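Local coordinates for protein gamma-glutamyl-gamma-aminobutyraldehyde dehydrogenase (Burkholderia cenocepacia, PDB 4LIH) that probably oxidises aldehydes such as gamma-glutamyl-gamma-aminobutyraldehyde to the corresponding carboxylic acids, using NAD(P)+ as the electron acceptor, at residues C47-L56 and L112-P120; M102-S110 and T124-A132. All blocks are in the same frame, centred on the assembly; numbering follows the deposited sequence.

Interaction 1: residues C47-L56 and L112-P120; sequences CVSPIDGRVL and LETLDAGKP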
loop_
_atom_site.group_PDB
_atom_site.type_symbol
_atom_site.label_atom_id
_atom_site.label_comp_id
_atom_site.label_asym_id
_atom_site.label_seq_id
_atom_site.Cartn_x
_atom_site.Cartn_y
_atom_site.Cartn_z
ATOM N N CYS A 47 -34.525 -21.257 24.728
ATOM C CA CYS A 47 -34.315 -20.833 23.370
ATOM C C CYS A 47 -35.519 -21.205 22.523
ATOM O O CYS A 47 -35.761 -22.398 22.202
ATOM C CB CYS A 47 -33.072 -21.491 22.854
ATOM S SG CYS A 47 -32.661 -21.147 21.127
ATOM N N VAL A 48 -36.282 -20.170 22.178
ATOM C CA VAL A 48 -37.583 -20.317 21.522
ATOM C C VAL A 48 -37.486 -19.981 20.035
ATOM O O VAL A 48 -36.726 -19.109 19.636
ATOM C CB VAL A 48 -38.639 -19.391 22.169
ATOM C CG1 VAL A 48 -40.008 -19.583 21.535
ATOM C CG2 VAL A 48 -38.725 -19.645 23.658
ATOM N N SER A 49 -38.188 -20.749 19.211
ATOM C CA SER A 49 -38.205 -20.539 17.782
ATOM C C SER A 49 -39.296 -19.556 17.389
ATOM O O SER A 49 -40.449 -19.719 17.780
ATOM C CB SER A 49 -38.482 -21.858 17.078
ATOM O OG SER A 49 -38.330 -21.719 15.689
ATOM N N PRO A 50 -38.951 -18.581 16.551
ATOM C CA PRO A 50 -39.927 -17.654 16.002
ATOM C C PRO A 50 -40.921 -18.264 15.022
ATOM O O PRO A 50 -41.938 -17.650 14.719
ATOM C CB PRO A 50 -39.076 -16.624 15.246
ATOM C CG PRO A 50 -37.652 -16.881 15.588
ATOM C CD PRO A 50 -37.553 -18.208 16.251
ATOM N N ILE A 51 -40.632 -19.455 14.544
ATOM C CA ILE A 51 -41.432 -20.070 13.518
ATOM C C ILE A 51 -42.803 -20.352 14.101
ATOM O O ILE A 51 -43.829 -20.065 13.470
ATOM C CB ILE A 51 -40.799 -21.396 13.032
ATOM C CG1 ILE A 51 -39.443 -21.089 12.340
ATOM C CG2 ILE A 51 -41.748 -22.125 12.074
ATOM C CD1 ILE A 51 -38.573 -22.329 12.127
ATOM N N ASP A 52 -42.789 -20.906 15.310
ATOM C CA ASP A 52 -44.020 -21.406 15.920
ATOM C C ASP A 52 -44.024 -21.350 17.433
ATOM O O ASP A 52 -44.942 -21.877 18.067
ATOM C CB ASP A 52 -44.280 -22.837 15.416
ATOM C CG ASP A 52 -43.192 -23.822 15.813
ATOM O OD1 ASP A 52 -42.199 -23.428 16.489
ATOM O OD2 ASP A 52 -43.355 -25.013 15.437
ATOM N N GLY A 53 -43.029 -20.703 18.034
ATOM C CA GLY A 53 -42.920 -20.665 19.505
ATOM C C GLY A 53 -42.376 -21.914 20.216
ATOM O O GLY A 53 -42.318 -21.936 21.445
ATOM N N ARG A 54 -41.965 -22.937 19.464
ATOM C CA ARG A 54 -41.441 -24.165 20.072
ATOM C C ARG A 54 -40.172 -23.847 20.868
ATOM O O ARG A 54 -39.357 -23.031 20.440
ATOM C CB ARG A 54 -41.188 -25.265 19.004
ATOM C CG ARG A 54 -40.031 -25.032 18.019
ATOM C CD ARG A 54 -39.931 -26.083 16.899
ATOM N NE ARG A 54 -40.471 -25.627 15.621
ATOM C CZ ARG A 54 -40.160 -26.142 14.426
ATOM N NH1 ARG A 54 -39.272 -27.117 14.298
ATOM N NH2 ARG A 54 -40.721 -25.646 13.336
ATOM N N VAL A 55 -40.012 -24.477 22.033
ATOM C CA VAL A 55 -38.761 -24.367 22.793
ATOM C C VAL A 55 -37.757 -25.329 22.194
ATOM O O VAL A 55 -37.925 -26.543 22.255
ATOM C CB VAL A 55 -38.967 -24.657 24.293
ATOM C CG1 VAL A 55 -37.633 -24.662 25.023
ATOM C CG2 VAL A 55 -39.893 -23.612 24.908
ATOM N N LEU A 56 -36.691 -24.802 21.606
ATOM C CA LEU A 56 -35.729 -25.642 20.925
ATOM C C LEU A 56 -34.772 -26.317 21.888
ATOM O O LEU A 56 -34.340 -27.429 21.660
ATOM C CB LEU A 56 -34.889 -24.806 19.961
ATOM C CG LEU A 56 -35.700 -24.111 18.870
ATOM C CD1 LEU A 56 -34.834 -23.031 18.267
ATOM C CD2 LEU A 56 -36.176 -25.129 17.819
ATOM N N LEU A 112 -30.027 -24.813 12.218
ATOM C CA LEU A 112 -29.970 -24.161 13.513
ATOM C C LEU A 112 -30.311 -22.675 13.417
ATOM O O LEU A 112 -31.111 -22.195 14.222
ATOM C CB LEU A 112 -28.586 -24.311 14.147
ATOM C CG LEU A 112 -28.221 -25.685 14.625
ATOM C CD1 LEU A 112 -26.733 -25.722 14.931
ATOM C CD2 LEU A 112 -29.030 -26.009 15.886
ATOM N N GLU A 113 -29.737 -21.979 12.428
ATOM C CA GLU A 113 -29.976 -20.544 12.220
ATOM C C GLU A 113 -31.426 -20.224 11.888
ATOM O O GLU A 113 -31.950 -19.208 12.342
ATOM C CB GLU A 113 -29.083 -19.992 11.073
ATOM C CG GLU A 113 -28.895 -18.462 11.038
ATOM C CD GLU A 113 -27.810 -18.015 12.001
ATOM O OE1 GLU A 113 -27.689 -18.590 13.089
ATOM O OE2 GLU A 113 -27.023 -17.146 11.655
ATOM N N THR A 114 -32.027 -21.062 11.046
ATOM C CA THR A 114 -33.420 -20.914 10.583
ATOM C C THR A 114 -34.376 -21.205 11.757
ATOM O O THR A 114 -35.307 -20.458 11.974
ATOM C CB THR A 114 -33.719 -21.860 9.389
ATOM O OG1 THR A 114 -33.071 -21.379 8.193
ATOM C CG2 THR A 114 -35.210 -22.009 9.141
ATOM N N LEU A 115 -34.099 -22.259 12.533
ATOM C CA LEU A 115 -34.898 -22.520 13.747
ATOM C C LEU A 115 -34.825 -21.442 14.812
ATOM O O LEU A 115 -35.843 -21.072 15.389
ATOM C CB LEU A 115 -34.483 -23.849 14.395
ATOM C CG LEU A 115 -34.777 -25.067 13.537
ATOM C CD1 LEU A 115 -34.060 -26.297 14.127
ATOM C CD2 LEU A 115 -36.270 -25.296 13.401
ATOM N N ASP A 116 -33.611 -20.950 15.050
ATOM C CA ASP A 116 -33.285 -20.032 16.140
ATOM C C ASP A 116 -33.835 -18.623 15.868
ATOM O O ASP A 116 -34.391 -17.971 16.758
ATOM C CB ASP A 116 -31.738 -20.019 16.285
ATOM C CG ASP A 116 -31.245 -19.568 17.659
ATOM O OD1 ASP A 116 -32.099 -19.389 18.559
ATOM O OD2 ASP A 116 -29.991 -19.410 17.840
ATOM N N ALA A 117 -33.699 -18.166 14.621
ATOM C CA ALA A 117 -33.911 -16.740 14.314
ATOM C C ALA A 117 -35.019 -16.480 13.295
ATOM O O ALA A 117 -35.302 -15.327 13.025
ATOM C CB ALA A 117 -32.608 -16.137 13.827
ATOM N N GLY A 118 -35.610 -17.547 12.736
ATOM C CA GLY A 118 -36.782 -17.458 11.830
ATOM C C GLY A 118 -36.448 -17.102 10.397
ATOM O O GLY A 118 -37.326 -16.764 9.610
ATOM N N LYS A 119 -35.164 -17.166 10.072
ATOM C CA LYS A 119 -34.631 -16.813 8.769
ATOM C C LYS A 119 -34.825 -17.900 7.708
ATOM O O LYS A 119 -34.467 -19.046 7.952
ATOM C CB LYS A 119 -33.150 -16.533 8.964
ATOM C CG LYS A 119 -32.867 -15.307 9.830
ATOM C CD LYS A 119 -31.405 -15.333 10.315
ATOM C CE LYS A 119 -30.391 -15.285 9.186
ATOM N NZ LYS A 119 -30.096 -13.902 8.720
ATOM N N PRO A 120 -35.373 -17.551 6.521
ATOM C CA PRO A 120 -35.627 -18.604 5.538
ATOM C C PRO A 120 -34.424 -19.572 5.340
ATOM O O PRO A 120 -33.265 -19.128 5.260
ATOM C CB PRO A 120 -35.918 -17.808 4.260
ATOM C CG PRO A 120 -36.561 -16.536 4.750
ATOM C CD PRO A 120 -35.779 -16.223 6.023
#
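Ser49 swings its OG away from its own backbone N and alongside its carbonyl carbon (chi1 -172°), and that rotation aims the hydroxyl at Leu115 O near the end of helix 106-117. Leu115 takes the other course: its CG lies beside its backbone N (chi1 -65°), which sends the isobutyl group up against Ile51, Arg54 and Leu56. The contact joins a beta hairpin, strands 44-48 and 55-60 with their connecting loop, to the C-terminal turn of a helix in the aldehyde dehydrogenase fold. Ser49 OG donates to Leu115 O at 2.6 Å, lying in the carbonyl plane on a lone pair, with a C=O...O angle of 141°. The bond serves a carbonyl in the last turn of the helix. Pro50 packs next to it, its CG 3.5 Å from Ala117 C, against the backbone where the helix gives way to Gly118 at positive phi.

Both methyls of Leu56 straddle Leu115 CB, each 4.0 Å from it, while Leu115 CD2 meets Ile51 CD1 and, in one of the two conformers of Arg54, lies over one face of the guanidinium. In that conformer the group is held by Asp52 within the hairpin loop: Arg54 NE reaches Asp52 OD1 at 2.9 Å in the guanidinium plane. Arg54 N bonds the same oxygen from the opposite face of the carboxylate, forming an Asx turn. Farther along, Asp116 OD2 accepts from the backbone N of Leu206, at the start of helix 206-218, so the carboxylate ties a third element to this corner. Its other oxygen, OD1, comes within 3.2 Å of Cys47 SG.

Interaction 2: residues M102-S110 and T124-A132; sequences MREHLDELS and TTTVDVPGA
Val129 pushes its two methyls into helix 106-117 and the end of helix 88-104 as a knob into a hole lined by Met102, Leu106, Leu109 and Ser110. This is helix-to-helix packing in the aldehyde dehydrogenase fold, with the axes of 106-110 and 124-132 nearly perpendicular (99°) and 9.2 Å apart at closest approach. The methyls divide the work: Val129 CG1 lies 3.8 Å from Leu106 CD1, whereas CG2 touches both Leu109 CB and Ser110 OG. Nearby, Met102 SD touches Ala132 CB. Leu106 CD1 also rests on the ring of Pro130, 3.8 Å from its CD, and its isobutyl group crosses the Thr125 side chain at about a right angle. Thr125 CG2 is squeezed against Ser110 CB at 3.4 Å, tighter than ordinary van der Waals contact.

Around these apolar contacts, hydrogen bonds fix the serine. With its OG beside its own backbone N (chi1 -62°), Ser110 reaches back one turn to Leu106 O at 2.8 Å, the donor standing 37° above the carbonyl plane; Ser110 N approaches the same oxygen from the opposite face. The hydroxyl of Thr125 is turned to Ile121 O in its own helix, keeping the methyl on the serine side. Thr124 OG1 probably hydrogen-bonds with Thr114 OG1 and also lies 3.0 Å from Ser110 O.

At the other end Arg103 runs its extended chain out past Pro130, where NE makes a salt bridge to Glu137. A water lies at the edge of its guanidinium in plane, 3.1 Å from Arg103 NH2, and donates a weak bond to Pro130 O.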
loop_
_atom_site.group_PDB
_atom_site.type_symbol
_atom_site.label_atom_id
_atom_site.label_comp_id
_atom_site.label_asym_id
_atom_site.label_seq_id
_atom_site.Cartn_x
_atom_site.Cartn_y
_atom_site.Cartn_z
ATOM N N MET A 102 -17.166 -25.735 8.878
ATOM C CA MET A 102 -18.447 -25.049 8.786
ATOM C C MET A 102 -19.162 -25.503 7.517
ATOM O O MET A 102 -20.360 -25.780 7.541
ATOM C CB MET A 102 -18.304 -23.540 8.739
ATOM C CG MET A 102 -17.755 -22.924 9.998
ATOM S SD MET A 102 -17.726 -21.105 9.848
ATOM C CE MET A 102 -16.608 -20.834 11.178
ATOM N N ARG A 103 -18.421 -25.580 6.426
ATOM C CA ARG A 103 -18.981 -25.972 5.170
ATOM C C ARG A 103 -19.462 -27.442 5.183
ATOM O O ARG A 103 -20.523 -27.758 4.636
ATOM C CB ARG A 103 -17.973 -25.716 4.037
ATOM C CG ARG A 103 -17.769 -24.243 3.782
ATOM C CD ARG A 103 -16.871 -23.993 2.573
ATOM N NE ARG A 103 -16.567 -22.567 2.407
ATOM C CZ ARG A 103 -17.361 -21.670 1.808
ATOM N NH1 ARG A 103 -18.553 -22.004 1.281
ATOM N NH2 ARG A 103 -16.964 -20.411 1.732
ATOM N N GLU A 104 -18.697 -28.320 5.811
ATOM C CA GLU A 104 -19.078 -29.720 5.954
ATOM C C GLU A 104 -20.381 -29.857 6.771
ATOM O O GLU A 104 -21.206 -30.733 6.523
ATOM C CB GLU A 104 -17.985 -30.508 6.667
ATOM C CG GLU A 104 -16.763 -30.825 5.829
ATOM C CD GLU A 104 -15.739 -31.563 6.655
ATOM O OE1 GLU A 104 -16.161 -32.439 7.416
ATOM O OE2 GLU A 104 -14.533 -31.246 6.556
ATOM N N HIS A 105 -20.540 -28.994 7.758
ATOM C CA HIS A 105 -21.737 -28.970 8.590
ATOM C C HIS A 105 -22.737 -27.902 8.136
ATOM O O HIS A 105 -23.572 -27.447 8.916
ATOM C CB HIS A 105 -21.332 -28.746 10.041
ATOM C CG HIS A 105 -20.543 -29.880 10.621
ATOM N ND1 HIS A 105 -21.142 -30.907 11.324
ATOM C CD2 HIS A 105 -19.220 -30.167 10.594
ATOM C CE1 HIS A 105 -20.220 -31.770 11.716
ATOM N NE2 HIS A 105 -19.045 -31.343 11.290
ATOM N N LEU A 106 -22.681 -27.521 6.868
ATOM C CA LEU A 106 -23.531 -26.428 6.407
ATOM C C LEU A 106 -25.028 -26.670 6.652
ATOM O O LEU A 106 -25.725 -25.732 7.039
ATOM C CB LEU A 106 -23.291 -26.083 4.939
ATOM C CG LEU A 106 -24.220 -24.960 4.439
ATOM C CD1 LEU A 106 -23.480 -23.927 3.614
ATOM C CD2 LEU A 106 -25.376 -25.528 3.657
ATOM N N ASP A 107 -25.535 -27.882 6.373
ATOM C CA ASP A 107 -26.979 -28.161 6.561
ATOM C C ASP A 107 -27.405 -27.984 8.030
ATOM O O ASP A 107 -28.396 -27.317 8.296
ATOM C CB ASP A 107 -27.385 -29.570 6.092
ATOM C CG ASP A 107 -27.335 -29.725 4.590
ATOM O OD1 ASP A 107 -27.164 -28.757 3.851
ATOM O OD2 ASP A 107 -27.478 -30.860 4.125
ATOM N N GLU A 108 -26.642 -28.559 8.952
ATOM C CA GLU A 108 -26.892 -28.415 10.390
ATOM C C GLU A 108 -26.870 -26.944 10.834
ATOM O O GLU A 108 -27.768 -26.485 11.553
ATOM C CB GLU A 108 -25.873 -29.198 11.212
ATOM C CG GLU A 108 -26.150 -29.203 12.696
ATOM C CD GLU A 108 -25.000 -29.706 13.524
ATOM O OE1 GLU A 108 -23.936 -30.059 12.959
ATOM O OE2 GLU A 108 -25.159 -29.752 14.752
ATOM N N LEU A 109 -25.871 -26.208 10.365
ATOM C CA LEU A 109 -25.700 -24.821 10.797
ATOM C C LEU A 109 -26.815 -23.956 10.205
ATOM O O LEU A 109 -27.347 -23.067 10.851
ATOM C CB LEU A 109 -24.325 -24.299 10.381
ATOM C CG LEU A 109 -23.140 -24.837 11.154
ATOM C CD1 LEU A 109 -21.839 -24.408 10.490
ATOM C CD2 LEU A 109 -23.200 -24.371 12.602
ATOM N N SER A 110 -27.108 -24.184 8.941
ATOM C CA SER A 110 -28.211 -23.495 8.291
ATOM C C SER A 110 -29.541 -23.768 9.017
ATOM O O SER A 110 -30.323 -22.834 9.262
ATOM C CB SER A 110 -28.286 -23.899 6.840
ATOM O OG SER A 110 -27.119 -23.537 6.143
ATOM N N THR A 124 -30.357 -19.041 4.676
ATOM C CA THR A 124 -29.275 -19.492 5.578
ATOM C C THR A 124 -28.284 -20.452 4.935
ATOM O O THR A 124 -27.090 -20.429 5.253
ATOM C CB THR A 124 -29.780 -20.084 6.908
ATOM O OG1 THR A 124 -30.598 -21.248 6.677
ATOM C CG2 THR A 124 -30.529 -19.032 7.684
ATOM N N THR A 125 -28.785 -21.284 4.023
ATOM C CA THR A 125 -27.957 -22.210 3.287
ATOM C C THR A 125 -27.077 -21.572 2.228
ATOM O O THR A 125 -26.073 -22.175 1.824
ATOM C CB THR A 125 -28.789 -23.320 2.606
ATOM O OG1 THR A 125 -29.727 -22.734 1.699
ATOM C CG2 THR A 125 -29.523 -24.169 3.648
ATOM N N THR A 126 -27.432 -20.361 1.785
ATOM C CA THR A 126 -26.758 -19.726 0.692
ATOM C C THR A 126 -26.084 -18.382 1.006
ATOM O O THR A 126 -25.118 -18.023 0.353
ATOM C CB THR A 126 -27.714 -19.497 -0.491
ATOM O OG1 THR A 126 -28.746 -18.577 -0.106
ATOM C CG2 THR A 126 -28.308 -20.808 -0.915
ATOM N N VAL A 127 -26.589 -17.655 1.982
ATOM C CA VAL A 127 -26.056 -16.357 2.361
ATOM C C VAL A 127 -25.327 -16.491 3.685
ATOM O O VAL A 127 -24.129 -16.237 3.752
ATOM C CB VAL A 127 -27.174 -15.296 2.428
ATOM C CG1 VAL A 127 -26.684 -14.003 3.084
ATOM C CG2 VAL A 127 -27.767 -15.037 1.031
ATOM N N ASP A 128 -26.023 -16.923 4.743
ATOM C CA ASP A 128 -25.461 -16.818 6.113
ATOM C C ASP A 128 -24.272 -17.767 6.393
ATOM O O ASP A 128 -23.192 -17.320 6.728
ATOM C CB ASP A 128 -26.597 -17.004 7.169
ATOM C CG ASP A 128 -27.745 -16.007 6.951
ATOM O OD1 ASP A 128 -28.586 -16.197 6.050
ATOM O OD2 ASP A 128 -27.779 -14.985 7.637
ATOM N N VAL A 129 -24.463 -19.082 6.255
ATOM C CA VAL A 129 -23.394 -20.010 6.546
ATOM C C VAL A 129 -22.232 -19.874 5.493
ATOM O O VAL A 129 -21.106 -19.672 5.860
ATOM C CB VAL A 129 -23.934 -21.449 6.706
ATOM C CG1 VAL A 129 -22.781 -22.406 7.030
ATOM C CG2 VAL A 129 -25.036 -21.499 7.808
ATOM N N PRO A 130 -22.512 -19.876 4.191
ATOM C CA PRO A 130 -21.365 -19.672 3.290
ATOM C C PRO A 130 -20.621 -18.345 3.505
ATOM O O PRO A 130 -19.393 -18.318 3.352
ATOM C CB PRO A 130 -21.989 -19.715 1.890
ATOM C CG PRO A 130 -23.273 -20.416 2.060
ATOM C CD PRO A 130 -23.765 -20.102 3.442
ATOM N N GLY A 131 -21.357 -17.289 3.870
ATOM C CA GLY A 131 -20.788 -15.950 4.171
ATOM C C GLY A 131 -19.852 -16.038 5.368
ATOM O O GLY A 131 -18.787 -15.467 5.361
ATOM N N ALA A 132 -20.259 -16.757 6.410
ATOM C CA ALA A 132 -19.411 -16.910 7.582
ATOM C C ALA A 132 -18.097 -17.593 7.237
ATOM O O ALA A 132 -17.014 -17.185 7.743
ATOM C CB ALA A 132 -20.135 -17.699 8.696
HETATM O O HOH W 1 -18.972 -18.861 0.028
#

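In the fold
Helix 106-117 is common to both interactions: its C-terminal end receives the hairpin in interaction 1, and its N-terminal half packs on helix 121-142 in interaction 2. The two centres lie 16 Å apart. Along the chain the segments alternate, in the order 47-56, 102-110, 112-120 and 124-132; helix 106-117 contributes to a segment of each contact, and the 118-120 turn leads on to helix 121-142. They meet directly through a salt bridge from Lys119 NZ to Asp128 OD2 and a probable hydrogen bond between the hydroxyls of Thr114 and Thr124. Together they join the N-terminal hairpin to successive helices within one subunit, away from the predicted active-site residue Glu274.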